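Local coordinates for xyloglucan-specific endo-beta-1,4-glucanase BoGH9A (Bacteroides ovatus, PDB 6DHT), which catalyses the endohydrolysis of beta-1,4-glucosidic linkages in the xyloglucan backbone, releasing xyloglucan oligosaccharides, at residues A[16-21]-A[93-98]; A[31-36]-A[73-78]; A[41-46]-A[58-63]; A[53-58]-A[77-82]. All blocks are in the same frame, centred on the assembly; numbering follows the deposited sequence.

Interaction 1: residues A[16-21]-A[93-98]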
loop_
_atom_site.group_PDB
_atom_site.type_symbol
_atom_site.label_atom_id
_atom_site.label_comp_id
_atom_site.label_asym_id
_atom_site.label_seq_id
_atom_site.Cartn_x
_atom_site.Cartn_y
_atom_site.Cartn_z
ATOM N N ASP A 16 -24.349 -5.989 15.605
ATOM C CA ASP A 16 -22.998 -5.438 15.734
ATOM C C ASP A 16 -21.916 -6.457 16.068
ATOM O O ASP A 16 -20.739 -6.250 15.775
ATOM C CB ASP A 16 -23.010 -4.423 16.886
ATOM C CG ASP A 16 -22.402 -3.098 16.504
ATOM O OD1 ASP A 16 -22.919 -2.060 16.968
ATOM O OD2 ASP A 16 -21.406 -3.090 15.746
ATOM N N ALA A 17 -22.307 -7.535 16.733
ATOM C CA ALA A 17 -21.350 -8.495 17.259
ATOM C C ALA A 17 -20.893 -9.453 16.174
ATOM O O ALA A 17 -19.927 -10.179 16.365
ATOM C CB ALA A 17 -21.985 -9.277 18.423
ATOM N N ILE A 18 -21.638 -9.511 15.080
ATOM C CA ILE A 18 -21.291 -10.431 13.991
ATOM C C ILE A 18 -20.214 -9.780 13.099
ATOM O O ILE A 18 -20.491 -8.828 12.385
ATOM C CB ILE A 18 -22.511 -10.846 13.141
ATOM C CG1 ILE A 18 -23.622 -11.389 14.065
ATOM C CG2 ILE A 18 -22.101 -11.887 12.082
ATOM C CD1 ILE A 18 -24.939 -11.561 13.388
ATOM N N ARG A 19 -19.001 -10.304 13.171
ATOM C CA ARG A 19 -17.849 -9.693 12.493
ATOM C C ARG A 19 -17.560 -10.490 11.227
ATOM O O ARG A 19 -17.364 -11.704 11.250
ATOM C CB ARG A 19 -16.656 -9.665 13.449
ATOM C CG ARG A 19 -16.939 -8.964 14.781
ATOM C CD ARG A 19 -17.165 -7.459 14.595
ATOM N NE ARG A 19 -17.867 -6.868 15.734
ATOM C CZ ARG A 19 -17.275 -6.430 16.829
ATOM N NH1 ARG A 19 -15.971 -6.519 16.997
ATOM N NH2 ARG A 19 -18.022 -5.919 17.801
ATOM N N LEU A 20 -17.597 -9.805 10.091
ATOM C CA LEU A 20 -17.393 -10.499 8.827
ATOM C C LEU A 20 -16.786 -9.558 7.791
ATOM O O LEU A 20 -16.704 -8.366 7.989
ATOM C CB LEU A 20 -18.711 -11.087 8.313
ATOM C CG LEU A 20 -19.711 -10.149 7.628
ATOM C CD1 LEU A 20 -20.892 -10.923 7.129
ATOM C CD2 LEU A 20 -20.206 -9.029 8.568
ATOM N N ASN A 21 -16.394 -10.127 6.661
ATOM C CA ASN A 21 -16.007 -9.342 5.503
ATOM C C ASN A 21 -17.247 -8.627 4.975
ATOM O O ASN A 21 -18.172 -9.243 4.453
ATOM C CB ASN A 21 -15.429 -10.284 4.462
ATOM C CG ASN A 21 -14.957 -9.560 3.215
ATOM O OD1 ASN A 21 -15.581 -8.598 2.763
ATOM N ND2 ASN A 21 -13.869 -10.052 2.624
ATOM N N ALA A 93 -29.405 -12.100 16.595
ATOM C CA ALA A 93 -28.823 -11.161 15.645
ATOM C C ALA A 93 -28.856 -11.656 14.207
ATOM O O ALA A 93 -28.968 -12.848 13.955
ATOM C CB ALA A 93 -27.405 -10.874 16.045
ATOM N N SER A 94 -28.753 -10.728 13.261
ATOM C CA SER A 94 -28.578 -11.114 11.871
ATOM C C SER A 94 -27.826 -10.063 11.058
ATOM O O SER A 94 -27.735 -8.904 11.442
ATOM C CB SER A 94 -29.934 -11.402 11.224
ATOM O OG SER A 94 -30.663 -10.206 11.023
ATOM N N VAL A 95 -27.259 -10.517 9.944
ATOM C CA VAL A 95 -26.603 -9.644 8.977
ATOM C C VAL A 95 -26.826 -10.256 7.610
ATOM O O VAL A 95 -26.908 -11.470 7.490
ATOM C CB VAL A 95 -25.079 -9.483 9.236
ATOM C CG1 VAL A 95 -24.831 -8.821 10.572
ATOM C CG2 VAL A 95 -24.356 -10.815 9.162
ATOM N N THR A 96 -26.943 -9.417 6.582
ATOM C CA THR A 96 -27.036 -9.917 5.213
ATOM C C THR A 96 -25.659 -9.812 4.573
ATOM O O THR A 96 -24.882 -8.925 4.918
ATOM C CB THR A 96 -28.033 -9.128 4.346
ATOM O OG1 THR A 96 -27.563 -7.790 4.178
ATOM C CG2 THR A 96 -29.407 -9.107 4.988
ATOM N N PHE A 97 -25.371 -10.716 3.645
ATOM C CA PHE A 97 -24.093 -10.679 2.939
ATOM C C PHE A 97 -24.250 -11.230 1.538
ATOM O O PHE A 97 -25.245 -11.877 1.212
ATOM C CB PHE A 97 -23.042 -11.475 3.716
ATOM C CG PHE A 97 -23.312 -12.956 3.782
ATOM C CD1 PHE A 97 -22.808 -13.806 2.813
ATOM C CD2 PHE A 97 -24.063 -13.502 4.813
ATOM C CE1 PHE A 97 -23.043 -15.177 2.855
ATOM C CE2 PHE A 97 -24.298 -14.868 4.859
ATOM C CZ PHE A 97 -23.797 -15.702 3.897
ATOM N N LEU A 98 -23.246 -10.981 0.705
ATOM C CA LEU A 98 -23.264 -11.413 -0.683
ATOM C C LEU A 98 -22.191 -12.438 -0.936
ATOM O O LEU A 98 -21.077 -12.344 -0.401
ATOM C CB LEU A 98 -23.024 -10.225 -1.617
ATOM C CG LEU A 98 -24.044 -9.085 -1.608
ATOM C CD1 LEU A 98 -23.616 -7.987 -2.553
ATOM C CD2 LEU A 98 -25.419 -9.577 -2.002
#
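In the core of the N-terminal Ig-like domain, Ile18, on strand 18-19 of one sheet, and Leu20 just beyond it meet Ala93, Val95 and Phe97 of an edge strand of the other. No hydrogen bond joins the two segments; the contact is wholly apolar, and the nearest CA atoms, those of Ile18 and Val95, stand 7.3 Å apart. In one of the two conformers of Val95, Ile18 approaches it tip to tip, CG2 lying 3.8 Å from Val95 CG2. The longer branch of Ile18, CG1 anti to the carbonyl carbon (chi1 -53°) and nearly extended beyond, carries CD1 along strand 93-99 to within 3.7 Å of Ala93 CB. One isoleucine thus covers two inward-pointing residues of the opposite strand. Leu20 repeats the pattern one step on: its CD1 lies 4.0 Å from Val95 CG2 in that same conformer and 4.1 Å from Phe97 CB. The Phe97 ring then leads away from this segment and meets the ring of Phe77. Arg19, between the two inward residues, has its CB directed away, and its NE donates an almost straight bond (167°) to Asp16 O, 2.9 Å away and in the guanidinium plane. This ties the strand to the 3-10 turn before it, while NH1 reaches Asn478 O. Apolar side chains of two sheets meeting across the gap between them, with no hydrogen bond between these segments, are characteristic of the Ig-like beta sandwich.

Interaction 2: residues A[31-36]-A[73-78]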
loop_
_atom_site.group_PDB
_atom_site.type_symbol
_atom_site.label_atom_id
_atom_site.label_comp_id
_atom_site.label_asym_id
_atom_site.label_seq_id
_atom_site.Cartn_x
_atom_site.Cartn_y
_atom_site.Cartn_z
ATOM N N LYS A 31 -15.576 -19.099 3.866
ATOM C CA LYS A 31 -16.560 -18.115 4.315
ATOM C C LYS A 31 -16.782 -18.219 5.805
ATOM O O LYS A 31 -17.481 -19.118 6.283
ATOM C CB LYS A 31 -17.883 -18.273 3.550
ATOM C CG LYS A 31 -17.670 -18.273 2.056
ATOM C CD LYS A 31 -18.956 -18.385 1.225
ATOM C CE LYS A 31 -18.652 -18.582 -0.235
ATOM N NZ LYS A 31 -17.998 -19.909 -0.441
ATOM N N ILE A 32 -16.175 -17.303 6.536
ATOM C CA ILE A 32 -16.165 -17.330 7.981
ATOM C C ILE A 32 -16.543 -15.982 8.568
ATOM O O ILE A 32 -16.064 -14.926 8.134
ATOM C CB ILE A 32 -14.811 -17.833 8.521
ATOM C CG1 ILE A 32 -14.706 -19.343 8.233
ATOM C CG2 ILE A 32 -14.658 -17.518 10.040
ATOM C CD1 ILE A 32 -13.481 -20.001 8.709
ATOM N N ALA A 33 -17.446 -16.023 9.553
ATOM C CA ALA A 33 -17.782 -14.866 10.351
ATOM C C ALA A 33 -17.424 -15.201 11.788
ATOM O O ALA A 33 -17.304 -16.374 12.119
ATOM C CB ALA A 33 -19.275 -14.551 10.230
ATOM N N VAL A 34 -17.185 -14.186 12.599
ATOM C CA VAL A 34 -16.829 -14.385 13.996
ATOM C C VAL A 34 -17.724 -13.524 14.864
ATOM O O VAL A 34 -17.824 -12.312 14.669
ATOM C CB VAL A 34 -15.371 -14.030 14.260
ATOM C CG1 VAL A 34 -15.069 -14.090 15.750
ATOM C CG2 VAL A 34 -14.464 -14.981 13.501
ATOM N N VAL A 35 -18.371 -14.149 15.847
ATOM C CA VAL A 35 -19.133 -13.387 16.816
ATOM C C VAL A 35 -18.148 -12.882 17.867
ATOM O O VAL A 35 -17.400 -13.667 18.444
ATOM C CB VAL A 35 -20.209 -14.256 17.456
ATOM C CG1 VAL A 35 -21.038 -13.411 18.394
ATOM C CG2 VAL A 35 -21.108 -14.885 16.426
ATOM N N ASP A 36 -18.129 -11.576 18.098
ATOM C CA ASP A 36 -17.090 -10.941 18.897
ATOM C C ASP A 36 -17.175 -11.261 20.393
ATOM O O ASP A 36 -16.173 -11.157 21.100
ATOM C CB ASP A 36 -17.144 -9.420 18.711
ATOM C CG ASP A 36 -16.004 -8.692 19.404
ATOM O OD1 ASP A 36 -14.827 -9.043 19.183
ATOM O OD2 ASP A 36 -16.272 -7.737 20.165
ATOM N N THR A 73 -16.576 -16.613 18.646
ATOM C CA THR A 73 -17.108 -17.854 18.098
ATOM C C THR A 73 -17.027 -17.838 16.573
ATOM O O THR A 73 -17.530 -16.926 15.927
ATOM C CB THR A 73 -18.581 -18.070 18.534
ATOM O OG1 THR A 73 -18.662 -17.956 19.958
ATOM C CG2 THR A 73 -19.106 -19.427 18.088
ATOM N N THR A 74 -16.423 -18.878 16.015
ATOM C CA THR A 74 -16.260 -18.995 14.575
ATOM C C THR A 74 -17.465 -19.653 13.929
ATOM O O THR A 74 -17.926 -20.718 14.368
ATOM C CB THR A 74 -14.984 -19.776 14.294
ATOM O OG1 THR A 74 -13.870 -18.999 14.746
ATOM C CG2 THR A 74 -14.832 -20.105 12.800
ATOM N N LEU A 75 -17.970 -19.008 12.885
ATOM C CA LEU A 75 -19.078 -19.497 12.092
ATOM C C LEU A 75 -18.581 -19.783 10.681
ATOM O O LEU A 75 -18.289 -18.845 9.942
ATOM C CB LEU A 75 -20.163 -18.428 12.036
ATOM C CG LEU A 75 -20.475 -17.726 13.357
ATOM C CD1 LEU A 75 -21.589 -16.715 13.152
ATOM C CD2 LEU A 75 -20.874 -18.728 14.483
ATOM N N ASP A 76 -18.484 -21.055 10.313
ATOM C CA ASP A 76 -17.922 -21.466 9.019
ATOM C C ASP A 76 -19.017 -22.002 8.095
ATOM O O ASP A 76 -19.525 -23.115 8.300
ATOM C CB ASP A 76 -16.848 -22.534 9.247
ATOM C CG ASP A 76 -16.066 -22.875 7.971
ATOM O OD1 ASP A 76 -16.527 -22.564 6.845
ATOM O OD2 ASP A 76 -15.005 -23.516 8.100
ATOM N N PHE A 77 -19.367 -21.212 7.082
ATOM C CA PHE A 77 -20.369 -21.571 6.084
ATOM C C PHE A 77 -19.749 -21.620 4.676
ATOM O O PHE A 77 -20.403 -21.349 3.656
ATOM C CB PHE A 77 -21.552 -20.600 6.144
ATOM C CG PHE A 77 -21.159 -19.158 6.235
ATOM C CD1 PHE A 77 -20.804 -18.603 7.442
ATOM C CD2 PHE A 77 -21.172 -18.342 5.109
ATOM C CE1 PHE A 77 -20.424 -17.253 7.531
ATOM C CE2 PHE A 77 -20.806 -16.991 5.196
ATOM C CZ PHE A 77 -20.432 -16.452 6.413
ATOM N N SER A 78 -18.477 -22.014 4.636
ATOM C CA SER A 78 -17.721 -22.125 3.383
ATOM C C SER A 78 -18.410 -22.978 2.319
ATOM O O SER A 78 -18.257 -22.747 1.123
ATOM C CB SER A 78 -16.320 -22.695 3.669
ATOM O OG SER A 78 -15.576 -21.875 4.537
#
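Lys31 starts its path against Phe77: CB lies 3.6 Å from ring atom CE2, CG passes Ser78 CA, and CD comes near Phe77 O. A final bend (chi4 66°) turns NZ back to Ser78 O, a weak bond of 3.3 Å; its stronger partners, Gln29 O and Pro27 O, lie outside the pair. The backbone of Lys31 is gripped as well. Its N donates to Ser78 OG at 2.9 Å, and its O accepts from Phe77 N while also standing 3.5 Å above the plane of the Phe77 ring, over the centre. Ser78 OG is held in turn by Asp76 OD1 at 2.6 Å; that oxygen also accepts from Ser78 N, closing an Asx turn at the end of strand 72-76. Strands 32-35 and 72-76 are the antiparallel central pair of one sheet of the Ig-like sandwich, Ala33 with Leu75 and Val35 with Thr73 forming its hydrogen-bonded pairs. Leu75 N donates to Ala33 O at 2.8 Å, and Ala33 N returns the bond to Leu75 O. On the face bearing Ala33, Val35 and Leu75, Val35 CG2 meets Leu75 CD1 at 3.8 Å, and Ala33 CB comes to the edge of the Phe77 ring; Leu88 and Phe43 of the other sheet cover this side. The reverse face carries Ile32, whose CG2 touches Thr74 CG2 at 3.8 Å and whose other branch lies against the Asp76 carboxylate.

Interaction 3: residues A[41-46]-A[58-63]; sequences EEFVIW and KSLYTA
Segments 41-46 and 58-63 come together only at the start of each and then diverge: the CA atoms of Glu42 and Lys58 are 4.8 Å apart, the nearest pair, while strand 42-47 continues into one sheet and the chain after Lys58 crosses toward the other. No direct hydrogen bond spans them. A water does so instead, donating to Glu41 O at 2.8 Å and accepting from Leu60 N at 2.9 Å, which joins the two backbones where they have begun to part. Leu60 supplies the apolar part of the contact, with its two methyls divided between different targets. CD1 rests against the peptide joining Glu41 and Glu42, 3.7 Å from Glu42 N, and CD2 meets the edge of the Phe43 ring, close to its plane, at 3.8 Å from CE1. With CG between its backbone N and carbonyl carbon (chi1 75°), Phe43 brings this ring edge to Leu60, and the ring also touches Leu75 and Phe77. An alanine in place of Leu60 would lose both methyls and is likely to leave the ring edge of Phe43 and the Glu41-Glu42 peptide without their cover on this side. At the surface, the extended chains of Glu42 and Lys58 run alongside one another in the same direction. Glu42 OE1 lies 3.4 Å from Lys58 CE but 4.2 Å from NZ, beyond a salt bridge, so any charge attraction is probably modest. Here the chain passes from edge strand 53-58 of one sheet to strand 62-63 of the other, a connection between the two sheets of the Ig-like sandwich.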
loop_
_atom_site.group_PDB
_atom_site.type_symbol
_atom_site.label_atom_id
_atom_site.label_comp_id
_atom_site.label_asym_id
_atom_site.label_seq_id
_atom_site.Cartn_x
_atom_site.Cartn_y
_atom_site.Cartn_z
ATOM N N GLU A 41 -24.363 -21.112 20.117
ATOM C CA GLU A 41 -24.301 -22.555 19.941
ATOM C C GLU A 41 -24.622 -22.991 18.523
ATOM O O GLU A 41 -24.287 -24.106 18.117
ATOM C CB GLU A 41 -25.253 -23.236 20.930
ATOM C CG GLU A 41 -24.840 -23.022 22.380
ATOM C CD GLU A 41 -25.787 -23.663 23.376
ATOM O OE1 GLU A 41 -26.773 -24.304 22.951
ATOM O OE2 GLU A 41 -25.537 -23.523 24.592
ATOM N N GLU A 42 -25.255 -22.105 17.765
ATOM C CA GLU A 42 -25.791 -22.460 16.462
ATOM C C GLU A 42 -25.951 -21.226 15.566
ATOM O O GLU A 42 -26.255 -20.149 16.049
ATOM C CB GLU A 42 -27.148 -23.107 16.701
ATOM C CG GLU A 42 -27.897 -23.539 15.489
ATOM C CD GLU A 42 -29.209 -24.198 15.871
ATOM O OE1 GLU A 42 -29.181 -25.098 16.737
ATOM O OE2 GLU A 42 -30.262 -23.804 15.326
ATOM N N PHE A 43 -25.748 -21.390 14.257
ATOM C CA PHE A 43 -26.123 -20.350 13.303
ATOM C C PHE A 43 -26.761 -20.947 12.072
ATOM O O PHE A 43 -26.609 -22.143 11.801
ATOM C CB PHE A 43 -24.914 -19.475 12.910
ATOM C CG PHE A 43 -23.945 -20.137 11.962
ATOM C CD1 PHE A 43 -22.946 -20.972 12.435
ATOM C CD2 PHE A 43 -24.039 -19.910 10.601
ATOM C CE1 PHE A 43 -22.057 -21.582 11.555
ATOM C CE2 PHE A 43 -23.147 -20.502 9.719
ATOM C CZ PHE A 43 -22.164 -21.339 10.199
ATOM N N VAL A 44 -27.482 -20.108 11.332
ATOM C CA VAL A 44 -28.197 -20.534 10.132
ATOM C C VAL A 44 -27.985 -19.514 9.012
ATOM O O VAL A 44 -27.969 -18.311 9.252
ATOM C CB VAL A 44 -29.717 -20.696 10.407
ATOM C CG1 VAL A 44 -30.440 -21.190 9.182
ATOM C CG2 VAL A 44 -29.935 -21.651 11.562
ATOM N N ILE A 45 -27.809 -20.018 7.795
ATOM C CA ILE A 45 -27.795 -19.170 6.618
ATOM C C ILE A 45 -29.098 -19.366 5.848
ATOM O O ILE A 45 -29.490 -20.505 5.564
ATOM C CB ILE A 45 -26.606 -19.528 5.691
ATOM C CG1 ILE A 45 -25.277 -19.510 6.479
ATOM C CG2 ILE A 45 -26.576 -18.619 4.463
ATOM C CD1 ILE A 45 -24.904 -18.193 7.085
ATOM N N TRP A 46 -29.754 -18.251 5.522
ATOM C CA TRP A 46 -30.967 -18.244 4.703
ATOM C C TRP A 46 -30.770 -17.522 3.380
ATOM O O TRP A 46 -30.071 -16.516 3.326
ATOM C CB TRP A 46 -32.076 -17.502 5.454
ATOM C CG TRP A 46 -32.423 -18.094 6.768
ATOM C CD1 TRP A 46 -31.938 -17.732 7.985
ATOM C CD2 TRP A 46 -33.337 -19.168 6.999
ATOM N NE1 TRP A 46 -32.500 -18.517 8.967
ATOM C CE2 TRP A 46 -33.353 -19.413 8.381
ATOM C CE3 TRP A 46 -34.123 -19.961 6.163
ATOM C CZ2 TRP A 46 -34.141 -20.410 8.955
ATOM C CZ3 TRP A 46 -34.907 -20.948 6.734
ATOM C CH2 TRP A 46 -34.905 -21.164 8.115
ATOM N N LYS A 58 -23.373 -26.029 13.663
ATOM C CA LYS A 58 -23.372 -26.319 15.097
ATOM C C LYS A 58 -21.971 -26.746 15.544
ATOM O O LYS A 58 -21.046 -26.788 14.735
ATOM C CB LYS A 58 -24.385 -27.433 15.392
ATOM C CG LYS A 58 -25.788 -27.150 14.874
ATOM C CD LYS A 58 -26.751 -28.297 15.186
ATOM C CE LYS A 58 -28.200 -27.874 14.996
ATOM N NZ LYS A 58 -29.153 -29.006 15.211
ATOM N N SER A 59 -21.809 -27.057 16.828
ATOM C CA SER A 59 -20.519 -27.506 17.371
ATOM C C SER A 59 -19.426 -26.516 17.030
ATOM O O SER A 59 -18.399 -26.867 16.433
ATOM C CB SER A 59 -20.137 -28.880 16.849
ATOM O OG SER A 59 -21.104 -29.831 17.230
ATOM N N LEU A 60 -19.662 -25.280 17.435
ATOM C CA LEU A 60 -18.835 -24.167 16.998
ATOM C C LEU A 60 -17.576 -24.006 17.829
ATOM O O LEU A 60 -17.586 -24.149 19.052
ATOM C CB LEU A 60 -19.644 -22.876 17.035
ATOM C CG LEU A 60 -20.992 -22.928 16.323
ATOM C CD1 LEU A 60 -21.739 -21.662 16.642
ATOM C CD2 LEU A 60 -20.834 -23.121 14.820
ATOM N N TYR A 61 -16.486 -23.684 17.137
ATOM C CA TYR A 61 -15.209 -23.401 17.773
ATOM C C TYR A 61 -15.214 -22.028 18.400
ATOM O O TYR A 61 -15.754 -21.076 17.831
ATOM C CB TYR A 61 -14.086 -23.454 16.722
ATOM C CG TYR A 61 -12.724 -23.084 17.254
ATOM C CD1 TYR A 61 -11.969 -24.000 17.970
ATOM C CD2 TYR A 61 -12.177 -21.822 17.024
ATOM C CE1 TYR A 61 -10.723 -23.674 18.467
ATOM C CE2 TYR A 61 -10.929 -21.484 17.523
ATOM C CZ TYR A 61 -10.197 -22.421 18.229
ATOM O OH TYR A 61 -8.955 -22.107 18.732
ATOM N N THR A 62 -14.602 -21.925 19.576
ATOM C CA THR A 62 -14.448 -20.646 20.254
ATOM C C THR A 62 -13.006 -20.488 20.690
ATOM O O THR A 62 -12.299 -21.477 20.871
ATOM C CB THR A 62 -15.359 -20.515 21.498
ATOM O OG1 THR A 62 -14.975 -21.498 22.469
ATOM C CG2 THR A 62 -16.799 -20.713 21.118
ATOM N N ALA A 63 -12.578 -19.241 20.857
ATOM C CA ALA A 63 -11.233 -18.939 21.294
ATOM C C ALA A 63 -11.189 -17.559 21.902
ATOM O O ALA A 63 -12.093 -16.749 21.700
ATOM C CB ALA A 63 -10.264 -19.006 20.119
HETATM O O HOH W 1 -21.831 -24.831 19.290
#

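Interaction 4: residues A[53-58]-A[77-82]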
loop_
_atom_site.group_PDB
_atom_site.type_symbol
_atom_site.label_atom_id
_atom_site.label_comp_id
_atom_site.label_asym_id
_atom_site.label_seq_id
_atom_site.Cartn_x
_atom_site.Cartn_y
_atom_site.Cartn_z
ATOM N N GLN A 53 -33.851 -22.214 3.708
ATOM C CA GLN A 53 -32.720 -22.559 4.548
ATOM C C GLN A 53 -31.620 -23.144 3.666
ATOM O O GLN A 53 -31.879 -24.010 2.817
ATOM C CB GLN A 53 -33.116 -23.570 5.614
ATOM C CG GLN A 53 -32.087 -23.701 6.689
ATOM C CD GLN A 53 -32.334 -24.889 7.571
ATOM O OE1 GLN A 53 -31.901 -26.000 7.266
ATOM N NE2 GLN A 53 -33.014 -24.664 8.683
ATOM N N VAL A 54 -30.392 -22.661 3.862
ATOM C CA VAL A 54 -29.289 -22.998 2.968
ATOM C C VAL A 54 -28.182 -23.764 3.700
ATOM O O VAL A 54 -27.492 -24.597 3.103
ATOM C CB VAL A 54 -28.755 -21.702 2.294
ATOM C CG1 VAL A 54 -27.380 -21.902 1.719
ATOM C CG2 VAL A 54 -29.715 -21.261 1.201
ATOM N N PHE A 55 -28.022 -23.483 4.985
ATOM C CA PHE A 55 -26.952 -24.061 5.790
ATOM C C PHE A 55 -27.240 -23.882 7.279
ATOM O O PHE A 55 -27.759 -22.856 7.700
ATOM C CB PHE A 55 -25.613 -23.367 5.452
ATOM C CG PHE A 55 -24.414 -23.993 6.123
ATOM C CD1 PHE A 55 -23.710 -25.006 5.497
ATOM C CD2 PHE A 55 -23.981 -23.558 7.357
ATOM C CE1 PHE A 55 -22.611 -25.583 6.108
ATOM C CE2 PHE A 55 -22.883 -24.146 7.968
ATOM C CZ PHE A 55 -22.200 -25.146 7.333
ATOM N N VAL A 56 -26.890 -24.895 8.065
ATOM C CA VAL A 56 -26.968 -24.820 9.509
ATOM C C VAL A 56 -25.643 -25.288 10.086
ATOM O O VAL A 56 -25.145 -26.348 9.723
ATOM C CB VAL A 56 -28.115 -25.717 10.086
ATOM C CG1 VAL A 56 -28.124 -25.643 11.596
ATOM C CG2 VAL A 56 -29.458 -25.279 9.516
ATOM N N GLY A 57 -25.088 -24.488 10.979
ATOM C CA GLY A 57 -23.840 -24.809 11.643
ATOM C C GLY A 57 -23.976 -24.966 13.147
ATOM O O GLY A 57 -24.566 -24.127 13.824
ATOM N N LYS A 58 -23.373 -26.029 13.663
ATOM C CA LYS A 58 -23.372 -26.319 15.097
ATOM C C LYS A 58 -21.971 -26.746 15.544
ATOM O O LYS A 58 -21.046 -26.788 14.735
ATOM C CB LYS A 58 -24.385 -27.433 15.392
ATOM C CG LYS A 58 -25.788 -27.150 14.874
ATOM C CD LYS A 58 -26.751 -28.297 15.186
ATOM C CE LYS A 58 -28.200 -27.874 14.996
ATOM N NZ LYS A 58 -29.153 -29.006 15.211
ATOM N N PHE A 77 -19.367 -21.212 7.082
ATOM C CA PHE A 77 -20.369 -21.571 6.084
ATOM C C PHE A 77 -19.749 -21.620 4.676
ATOM O O PHE A 77 -20.403 -21.349 3.656
ATOM C CB PHE A 77 -21.552 -20.600 6.144
ATOM C CG PHE A 77 -21.159 -19.158 6.235
ATOM C CD1 PHE A 77 -20.804 -18.603 7.442
ATOM C CD2 PHE A 77 -21.172 -18.342 5.109
ATOM C CE1 PHE A 77 -20.424 -17.253 7.531
ATOM C CE2 PHE A 77 -20.806 -16.991 5.196
ATOM C CZ PHE A 77 -20.432 -16.452 6.413
ATOM N N SER A 78 -18.477 -22.014 4.636
ATOM C CA SER A 78 -17.721 -22.125 3.383
ATOM C C SER A 78 -18.410 -22.978 2.319
ATOM O O SER A 78 -18.257 -22.747 1.123
ATOM C CB SER A 78 -16.320 -22.695 3.669
ATOM O OG SER A 78 -15.576 -21.875 4.537
ATOM N N ALA A 79 -19.199 -23.964 2.756
ATOM C CA ALA A 79 -19.859 -24.876 1.829
ATOM C C ALA A 79 -20.942 -24.198 1.007
ATOM O O ALA A 79 -21.368 -24.720 -0.009
ATOM C CB ALA A 79 -20.439 -26.054 2.595
ATOM N N VAL A 80 -21.382 -23.013 1.420
ATOM C CA VAL A 80 -22.349 -22.289 0.603
ATOM C C VAL A 80 -21.574 -21.647 -0.539
ATOM O O VAL A 80 -20.722 -20.785 -0.297
ATOM C CB VAL A 80 -23.097 -21.213 1.395
ATOM C CG1 VAL A 80 -24.089 -20.510 0.504
ATOM C CG2 VAL A 80 -23.817 -21.817 2.617
ATOM N N THR A 81 -21.845 -22.069 -1.769
ATOM C CA THR A 81 -21.053 -21.613 -2.918
ATOM C C THR A 81 -21.884 -20.957 -4.024
ATOM O O THR A 81 -21.333 -20.434 -4.982
ATOM C CB THR A 81 -20.242 -22.764 -3.520
ATOM O OG1 THR A 81 -21.146 -23.787 -3.957
ATOM C CG2 THR A 81 -19.280 -23.352 -2.506
ATOM N N THR A 82 -23.208 -20.979 -3.902
ATOM C CA THR A 82 -24.051 -20.378 -4.924
ATOM C C THR A 82 -24.078 -18.849 -4.798
ATOM O O THR A 82 -24.408 -18.327 -3.727
ATOM C CB THR A 82 -25.490 -20.941 -4.863
ATOM O OG1 THR A 82 -25.441 -22.354 -5.078
ATOM C CG2 THR A 82 -26.353 -20.316 -5.934
#
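The ring of Phe55 presents one face to the backbone of Phe77 and crosses that residue's side chain at about a right angle. Phe77 CA sits over the face, 4.2 Å from the ring centroid and 17° off the ring normal, a CH-pi contact, with Phe77 CB 4.0 Å from Phe55 CD2. Phe55 extends from strand 53-58 with CG opposite the backbone N (chi1 -174°), which carries the ring across to the type I turn of Phe77 to Val80, closed by Val80 N bonding to Phe77 O. Ala79 CB approaches CE1 obliquely. At the ring's root, Val80 CG2 lies 3.7 Å from Phe55 CB, and the same methyl is 3.7 Å from Val54 CG1, where the two valines cross nearly perpendicularly. Val54 and Phe55 form a classic beta bulge opposite Ile45, consistent with both side chains being directed to the loop. A serine in place of Phe55 would remove the ring and probably leave the CA of Phe77 and the methyl of Ala79 without their aromatic partner, opening a gap beneath the turn. Between these two segments the contact is dispersion and CH-pi, with no hydrogen bond, so the fit depends on shape rather than on polar pairing.

In the fold
All four contacts lie in the N-terminal Ig-like domain, away from the metal and predicted catalytic sites. Interactions 1 and 2 are buried, yet differ in kind: interaction 2 pairs neighbouring strands within a sheet through backbone bonds, whereas interaction 1 packs one sheet on the other through aliphatic groups. They join directly, strand 18-19 bonding to strand 32-35 and Phe97 meeting Phe77. Interaction 3, at the surface, brings in water and loosely placed charges, while partly buried interaction 4 remains apolar. Interactions 2 and 4 share Phe77, which takes part in both; interactions 3 and 4 involve strands 42-47 and 53-58, neighbours in the second sheet.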